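Local coordinates for protein haloalkane dehalogenase (Mycobacterium rhodesiae, PDB 4MJ3) that probably hydrolyses carbon-halogen bonds of haloalkanes, giving the corresponding alcohol and a halide ion, within an alpha/beta-hydrolase fold topped by a helical cap, at residues H155-E159 and A160-W164; Q169-P172 and L173-G177; P67-E71 and A72-A76. One frame throughout, in Å; residues are numbered along the deposited sequence.

How the contacts relate
Contacts 1 and 2 follow one another along helix 159-170: contact 1 (155-164) starts the helix, and contact 2 (169-177) turns the chain from its end into helix 176-182. Their centres are 18 Å apart, yet they meet where Trp164 CH2 lies 4.2 Å from Phe174 CZ. Both belong to the segment between strands 140-145 and 242-244, where haloalkane dehalogenases carry their helical cap. Trp164 and Phe174 also both touch Glu55, on the loop after strand 48-52 that in this family borders the active site. Contact 3 (67-76) belongs to the core domain on the opposite side of the chain's centre, with its centre 35 Å from each of the others.

Contact 1 (H155-E159 and A160-W164); sequences HHPGE and AFLAW
Leu162 N reaches back to Gly158 O at 3.2 Å, lying in the carbonyl plane. The N-H...O angle of this bond is 165°. Ala163 N follows with a bond to Glu159 O at 3.0 Å, so the first helical turn is closed by two consecutive i to i+4 bonds. Gly158 occupies the N-cap with a positive phi of 100°, a backbone setting that glycine adopts readily. Phe161 N, also in the first turn, is served by a water that accepts from that nitrogen at 3.0 Å and donates to Pro157 O at 2.8 Å, tying the incoming loop to the helix start.

In a haloalkane dehalogenase this is the entry to the cap, the helical insertion that follows the sixth strand of the alpha/beta-hydrolase sheet; helix 159-170 is its first helix.

Leu162 spreads its two methyls between different neighbours. CD1 approaches the His156 ring obliquely, 3.7 Å from NE2, while CD2 sits 4.1 Å from Pro157 CG; in both cases the side chains cross at about a right angle. The Glu159 chain bends at chi2 (-49°), which folds the carboxylate over the same leucine, with OE1 and OE2 of Glu159 each 4.0 Å from Leu162 CD1. The negative charge at the helix start would probably be favoured by the helix dipole. Pro157 also lays its CB 3.8 Å from Phe161 CD2, at a slant to the ring. Beyond the segment Pro157 touches Ile218 and Phe161 touches Val216, both on a later loop.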
loop_
_atom_site.group_PDB
_atom_site.type_symbol
_atom_site.label_atom_id
_atom_site.label_comp_id
_atom_site.label_asym_id
_atom_site.label_seq_id
_atom_site.Cartn_x
_atom_site.Cartn_y
_atom_site.Cartn_z
ATOM N N HIS A 155 2.947 18.296 10.240
ATOM C CA HIS A 155 4.378 18.125 10.480
ATOM C C HIS A 155 5.161 18.064 9.164
ATOM O O HIS A 155 4.660 17.572 8.184
ATOM C CB HIS A 155 4.599 16.855 11.316
ATOM C CG HIS A 155 3.896 16.906 12.632
ATOM N ND1 HIS A 155 4.351 17.666 13.687
ATOM C CD2 HIS A 155 2.723 16.366 13.037
ATOM C CE1 HIS A 155 3.496 17.585 14.689
ATOM N NE2 HIS A 155 2.499 16.799 14.322
ATOM N N HIS A 156 6.377 18.607 9.168
ATOM C CA HIS A 156 7.270 18.599 7.999
ATOM C C HIS A 156 7.553 17.146 7.631
ATOM O O HIS A 156 7.851 16.346 8.501
ATOM C CB HIS A 156 8.571 19.329 8.349
ATOM C CG HIS A 156 9.450 19.621 7.172
ATOM N ND1 HIS A 156 10.424 18.751 6.740
ATOM C CD2 HIS A 156 9.493 20.684 6.332
ATOM C CE1 HIS A 156 11.034 19.262 5.685
ATOM N NE2 HIS A 156 10.492 20.439 5.420
ATOM N N PRO A 157 7.447 16.785 6.335
ATOM C CA PRO A 157 7.584 15.388 5.924
ATOM C C PRO A 157 9.032 14.875 5.868
ATOM O O PRO A 157 9.240 13.686 5.672
ATOM C CB PRO A 157 6.982 15.393 4.505
ATOM C CG PRO A 157 7.334 16.755 3.990
ATOM C CD PRO A 157 7.212 17.679 5.177
ATOM N N GLY A 158 9.996 15.788 5.937
ATOM C CA GLY A 158 11.405 15.458 5.901
ATOM C C GLY A 158 11.986 15.682 4.515
ATOM O O GLY A 158 11.262 15.646 3.502
ATOM N N GLU A 159 13.298 15.926 4.463
ATOM C CA GLU A 159 13.980 16.211 3.194
ATOM C C GLU A 159 13.960 15.035 2.240
ATOM O O GLU A 159 13.926 15.222 1.021
ATOM C CB GLU A 159 15.422 16.684 3.444
ATOM C CG GLU A 159 15.533 18.094 4.010
ATOM C CD GLU A 159 14.704 19.135 3.265
ATOM O OE1 GLU A 159 14.733 19.169 2.011
ATOM O OE2 GLU A 159 14.020 19.931 3.945
ATOM N N ALA A 160 13.974 13.817 2.777
ATOM C CA ALA A 160 14.001 12.631 1.915
ATOM C C ALA A 160 12.708 12.531 1.105
ATOM O O ALA A 160 12.736 12.319 -0.112
ATOM C CB ALA A 160 14.214 11.396 2.744
ATOM N N PHE A 161 11.569 12.729 1.768
ATOM C CA PHE A 161 10.319 12.777 1.022
ATOM C C PHE A 161 10.312 13.897 -0.013
ATOM O O PHE A 161 9.913 13.685 -1.165
ATOM C CB PHE A 161 9.084 12.930 1.912
ATOM C CG PHE A 161 7.850 13.145 1.098
ATOM C CD1 PHE A 161 7.248 12.082 0.442
ATOM C CD2 PHE A 161 7.362 14.421 0.879
ATOM C CE1 PHE A 161 6.156 12.285 -0.390
ATOM C CE2 PHE A 161 6.257 14.624 0.048
ATOM C CZ PHE A 161 5.664 13.557 -0.573
ATOM N N LEU A 162 10.750 15.107 0.363
ATOM C CA LEU A 162 10.735 16.217 -0.592
ATOM C C LEU A 162 11.588 15.971 -1.841
ATOM O O LEU A 162 11.237 16.388 -2.957
ATOM C CB LEU A 162 11.150 17.533 0.092
ATOM C CG LEU A 162 10.141 18.022 1.144
ATOM C CD1 LEU A 162 10.699 19.219 1.889
ATOM C CD2 LEU A 162 8.806 18.375 0.494
ATOM N N ALA A 163 12.706 15.278 -1.674
ATOM C CA ALA A 163 13.572 14.956 -2.819
ATOM C C ALA A 163 12.863 13.985 -3.762
ATOM O O ALA A 163 12.916 14.131 -4.993
ATOM C CB ALA A 163 14.873 14.354 -2.329
ATOM N N TRP A 164 12.196 12.998 -3.182
ATOM C CA TRP A 164 11.376 12.059 -3.971
ATOM C C TRP A 164 10.251 12.822 -4.676
ATOM O O TRP A 164 10.034 12.670 -5.888
ATOM C CB TRP A 164 10.826 10.903 -3.114
ATOM C CG TRP A 164 9.534 10.363 -3.653
ATOM C CD1 TRP A 164 8.298 10.514 -3.090
ATOM C CD2 TRP A 164 9.321 9.735 -4.914
ATOM N NE1 TRP A 164 7.346 9.934 -3.877
ATOM C CE2 TRP A 164 7.943 9.474 -5.020
ATOM C CE3 TRP A 164 10.170 9.316 -5.962
ATOM C CZ2 TRP A 164 7.388 8.858 -6.138
ATOM C CZ3 TRP A 164 9.612 8.709 -7.062
ATOM C CH2 TRP A 164 8.244 8.474 -7.139
HETATM O O HOH W 1 11.304 12.063 4.679
#

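Contact 2 (Q169-P172 and L173-G177); sequences QEVP and LFPAG
Val171 meets the Phe174 ring obliquely, its CG1 methyl 4.4 Å from Phe174 CD2 and nearer still, at 4.1 Å, to Phe174 CA. The same methyl also borders Pro175 CD at 4.5 Å. The two branches of Val171 are placed by chi1 of 67°: CG1 stands between the backbone N and the carbonyl carbon, where it touches Leu173 O and also reaches Phe174 and Pro175, while CG2 has its closest approach at Leu173 O. Both methyls of Val171 face Leu173 O from the same side, CG2 at 3.3 Å and CG1 at 3.7 Å.

The bend sits in the cap of the alpha/beta-hydrolase fold, between helix 159-170, whose helical angles end before Val171, and helix 176-182, for which Pro175 is the N-cap. Although its CB points away overall, Leu173 stays alongside Pro172, with Leu173 CD2 3.7 Å from Pro172 O.

Polar groups of this bend are secured from helix 207-211: Arg210 NH2 donates to Val171 O, and the Arg210 carbonyl accepts from Gln169 NE2. The buried Phe174, with CG anti to its own nitrogen (chi1 -171°), touches Ala209 and Arg210 of that helix, and Glu55 and Pro56 of the loop after strand 48-52.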
loop_
_atom_site.group_PDB
_atom_site.type_symbol
_atom_site.label_atom_id
_atom_site.label_comp_id
_atom_site.label_asym_id
_atom_site.label_seq_id
_atom_site.Cartn_x
_atom_site.Cartn_y
_atom_site.Cartn_z
ATOM N N GLN A 169 7.919 14.660 -10.065
ATOM C CA GLN A 169 7.332 15.662 -10.926
ATOM C C GLN A 169 8.268 16.069 -12.062
ATOM O O GLN A 169 7.816 16.335 -13.180
ATOM C CB GLN A 169 6.954 16.898 -10.096
ATOM C CG GLN A 169 6.016 16.594 -8.943
ATOM C CD GLN A 169 4.767 15.861 -9.382
ATOM O OE1 GLN A 169 3.894 16.432 -10.036
ATOM N NE2 GLN A 169 4.680 14.584 -9.042
ATOM N N GLU A 170 9.560 16.143 -11.784
ATOM C CA GLU A 170 10.524 16.671 -12.753
ATOM C C GLU A 170 11.009 15.655 -13.786
ATOM O O GLU A 170 11.425 16.043 -14.890
ATOM C CB GLU A 170 11.738 17.259 -12.028
ATOM C CG GLU A 170 11.424 18.546 -11.291
ATOM C CD GLU A 170 12.659 19.186 -10.694
ATOM O OE1 GLU A 170 13.704 18.493 -10.542
ATOM O OE2 GLU A 170 12.582 20.389 -10.377
ATOM N N VAL A 171 11.029 14.378 -13.440
ATOM C CA VAL A 171 11.653 13.418 -14.322
ATOM C C VAL A 171 10.865 13.387 -15.651
ATOM O O VAL A 171 9.629 13.293 -15.636
ATOM C CB VAL A 171 11.767 12.022 -13.682
ATOM C CG1 VAL A 171 10.401 11.376 -13.468
ATOM C CG2 VAL A 171 12.686 11.130 -14.530
ATOM N N PRO A 172 11.562 13.469 -16.791
ATOM C CA PRO A 172 10.822 13.540 -18.065
ATOM C C PRO A 172 9.988 12.309 -18.333
ATOM O O PRO A 172 8.840 12.432 -18.720
ATOM C CB PRO A 172 11.930 13.682 -19.110
ATOM C CG PRO A 172 13.036 14.384 -18.380
ATOM C CD PRO A 172 12.984 13.839 -16.974
ATOM N N LEU A 173 10.575 11.126 -18.128
ATOM C CA LEU A 173 9.881 9.855 -18.295
ATOM C C LEU A 173 9.832 9.157 -16.935
ATOM O O LEU A 173 10.853 9.044 -16.265
ATOM C CB LEU A 173 10.608 8.973 -19.292
ATOM C CG LEU A 173 10.678 9.513 -20.730
ATOM C CD1 LEU A 173 11.362 8.489 -21.616
ATOM C CD2 LEU A 173 9.291 9.845 -21.275
ATOM N N PHE A 174 8.645 8.738 -16.516
ATOM C CA PHE A 174 8.453 8.188 -15.181
ATOM C C PHE A 174 8.706 6.690 -15.218
ATOM O O PHE A 174 7.918 5.964 -15.838
ATOM C CB PHE A 174 7.027 8.478 -14.733
ATOM C CG PHE A 174 6.753 8.163 -13.289
ATOM C CD1 PHE A 174 6.385 6.885 -12.903
ATOM C CD2 PHE A 174 6.821 9.153 -12.324
ATOM C CE1 PHE A 174 6.104 6.594 -11.572
ATOM C CE2 PHE A 174 6.518 8.879 -11.001
ATOM C CZ PHE A 174 6.155 7.601 -10.619
ATOM N N PRO A 175 9.820 6.206 -14.612
ATOM C CA PRO A 175 10.207 4.786 -14.755
ATOM C C PRO A 175 9.865 4.015 -13.484
ATOM O O PRO A 175 10.646 4.002 -12.524
ATOM C CB PRO A 175 11.726 4.882 -14.951
ATOM C CG PRO A 175 12.116 6.101 -14.149
ATOM C CD PRO A 175 10.887 6.935 -13.904
ATOM N N ALA A 176 8.656 3.461 -13.437
ATOM C CA ALA A 176 8.157 2.909 -12.166
ATOM C C ALA A 176 9.099 1.833 -11.614
ATOM O O ALA A 176 9.403 1.809 -10.425
ATOM C CB ALA A 176 6.741 2.364 -12.334
ATOM N N GLY A 177 9.560 0.942 -12.470
ATOM C CA GLY A 177 10.445 -0.134 -12.052
ATOM C C GLY A 177 11.772 0.363 -11.501
ATOM O O GLY A 177 12.229 -0.082 -10.447
#

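Contact 3 (P67-E71 and A72-A76); sequences PVLVE and AGLRA
Leu69 and Leu74 both hold CG anti to their carbonyl carbons (chi1 -62° and -54°), and these torsions let the two side chains meet at a slant with Leu69 CD2 4.1 Å from Leu74 CD1. The other leucine branch, Leu69 CD1, rests 4.2 Å from Ala76 CB. The pairing of Leu69 with Leu74 is the apolar signature of a Schellman motif: Leu74, the residue after the positive-phi Gly73, folds back on Leu69 of the last turn.

The bonds bear out the assignment. Leu74 N donates to Leu69 O at 3.1 Å, the wide 6→1 bond, and Gly73 N donates to Val70 O at 3.0 Å, the 5→2 bond, reaching the oxygen from well above its carbonyl plane. Ala72 N keeps the last regular helical bond, to Val68 O at 3.1 Å, and adds a weak one to Leu69 O. Gly73 makes the reversal with phi of 91°. A water donates to both Val70 O (3.0 Å) and Leu74 O (2.8 Å), bridging helix and exit.

The turn lies in the beta-alpha-beta unit strand 48-52, helix 66-71, strand 75-79, at the step from the helix to the second strand. Leu69 and Leu74 pack on Val49 of strand 48-52, while Val68 and Ala72 lean on helix 282-300, whose Arg299 also bonds Ala72 O.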
loop_
_atom_site.group_PDB
_atom_site.type_symbol
_atom_site.label_atom_id
_atom_site.label_comp_id
_atom_site.label_asym_id
_atom_site.label_seq_id
_atom_site.Cartn_x
_atom_site.Cartn_y
_atom_site.Cartn_z
ATOM N N PRO A 67 3.325 -16.543 -0.487
ATOM C CA PRO A 67 3.486 -17.966 -0.202
ATOM C C PRO A 67 3.740 -18.295 1.269
ATOM O O PRO A 67 3.284 -19.317 1.746
ATOM C CB PRO A 67 4.685 -18.368 -1.066
ATOM C CG PRO A 67 4.704 -17.373 -2.175
ATOM C CD PRO A 67 4.282 -16.095 -1.519
ATOM N N VAL A 68 4.449 -17.426 1.976
ATOM C CA VAL A 68 4.709 -17.603 3.412
ATOM C C VAL A 68 3.397 -17.525 4.209
ATOM O O VAL A 68 3.130 -18.366 5.057
ATOM C CB VAL A 68 5.686 -16.531 3.935
ATOM C CG1 VAL A 68 5.873 -16.643 5.440
ATOM C CG2 VAL A 68 7.026 -16.651 3.214
ATOM N N LEU A 69 2.566 -16.552 3.876
ATOM C CA LEU A 69 1.289 -16.359 4.558
ATOM C C LEU A 69 0.372 -17.555 4.294
ATOM O O LEU A 69 -0.251 -18.089 5.205
ATOM C CB LEU A 69 0.641 -15.042 4.092
ATOM C CG LEU A 69 1.447 -13.780 4.414
ATOM C CD1 LEU A 69 0.834 -12.579 3.725
ATOM C CD2 LEU A 69 1.560 -13.528 5.915
ATOM N N VAL A 70 0.325 -17.995 3.043
ATOM C CA VAL A 70 -0.502 -19.134 2.648
ATOM C C VAL A 70 -0.053 -20.430 3.324
ATOM O O VAL A 70 -0.887 -21.195 3.817
ATOM C CB VAL A 70 -0.491 -19.297 1.111
ATOM C CG1 VAL A 70 -1.098 -20.638 0.690
ATOM C CG2 VAL A 70 -1.231 -18.130 0.460
ATOM N N GLU A 71 1.254 -20.671 3.366
ATOM C CA GLU A 71 1.781 -21.877 4.015
ATOM C C GLU A 71 1.457 -21.884 5.516
ATOM O O GLU A 71 1.246 -22.948 6.103
ATOM C CB GLU A 71 3.278 -21.990 3.787
ATOM C CG GLU A 71 3.858 -23.340 4.222
ATOM C CD GLU A 71 4.266 -23.437 5.680
ATOM O OE1 GLU A 71 4.213 -22.447 6.454
ATOM O OE2 GLU A 71 4.664 -24.561 6.040
ATOM N N ALA A 72 1.375 -20.699 6.112
ATOM C CA ALA A 72 1.021 -20.550 7.525
ATOM C C ALA A 72 -0.467 -20.720 7.796
ATOM O O ALA A 72 -0.900 -20.623 8.942
ATOM C CB ALA A 72 1.494 -19.192 8.045
ATOM N N GLY A 73 -1.271 -20.923 6.753
ATOM C CA GLY A 73 -2.702 -21.170 6.919
ATOM C C GLY A 73 -3.553 -19.910 6.888
ATOM O O GLY A 73 -4.740 -19.942 7.235
ATOM N N LEU A 74 -2.956 -18.802 6.464
ATOM C CA LEU A 74 -3.672 -17.529 6.365
ATOM C C LEU A 74 -4.193 -17.327 4.946
ATOM O O LEU A 74 -3.736 -17.973 3.997
ATOM C CB LEU A 74 -2.741 -16.376 6.762
ATOM C CG LEU A 74 -2.096 -16.565 8.148
ATOM C CD1 LEU A 74 -1.024 -15.522 8.395
ATOM C CD2 LEU A 74 -3.172 -16.523 9.223
ATOM N N ARG A 75 -5.162 -16.424 4.813
ATOM C CA ARG A 75 -5.698 -16.036 3.517
ATOM C C ARG A 75 -5.121 -14.673 3.141
ATOM O O ARG A 75 -5.417 -13.665 3.779
ATOM C CB ARG A 75 -7.219 -15.975 3.584
ATOM C CG ARG A 75 -7.895 -15.550 2.293
ATOM C CD ARG A 75 -9.402 -15.605 2.430
ATOM N NE ARG A 75 -10.056 -14.861 1.355
ATOM C CZ ARG A 75 -11.223 -14.237 1.465
ATOM N NH1 ARG A 75 -11.885 -14.216 2.616
ATOM N NH2 ARG A 75 -11.739 -13.618 0.414
ATOM N N ALA A 76 -4.342 -14.640 2.066
ATOM C CA ALA A 76 -3.686 -13.434 1.633
ATOM C C ALA A 76 -4.506 -12.769 0.528
ATOM O O ALA A 76 -4.778 -13.372 -0.509
ATOM C CB ALA A 76 -2.283 -13.747 1.133
HETATM O O HOH W 2 -3.879 -20.742 3.801
#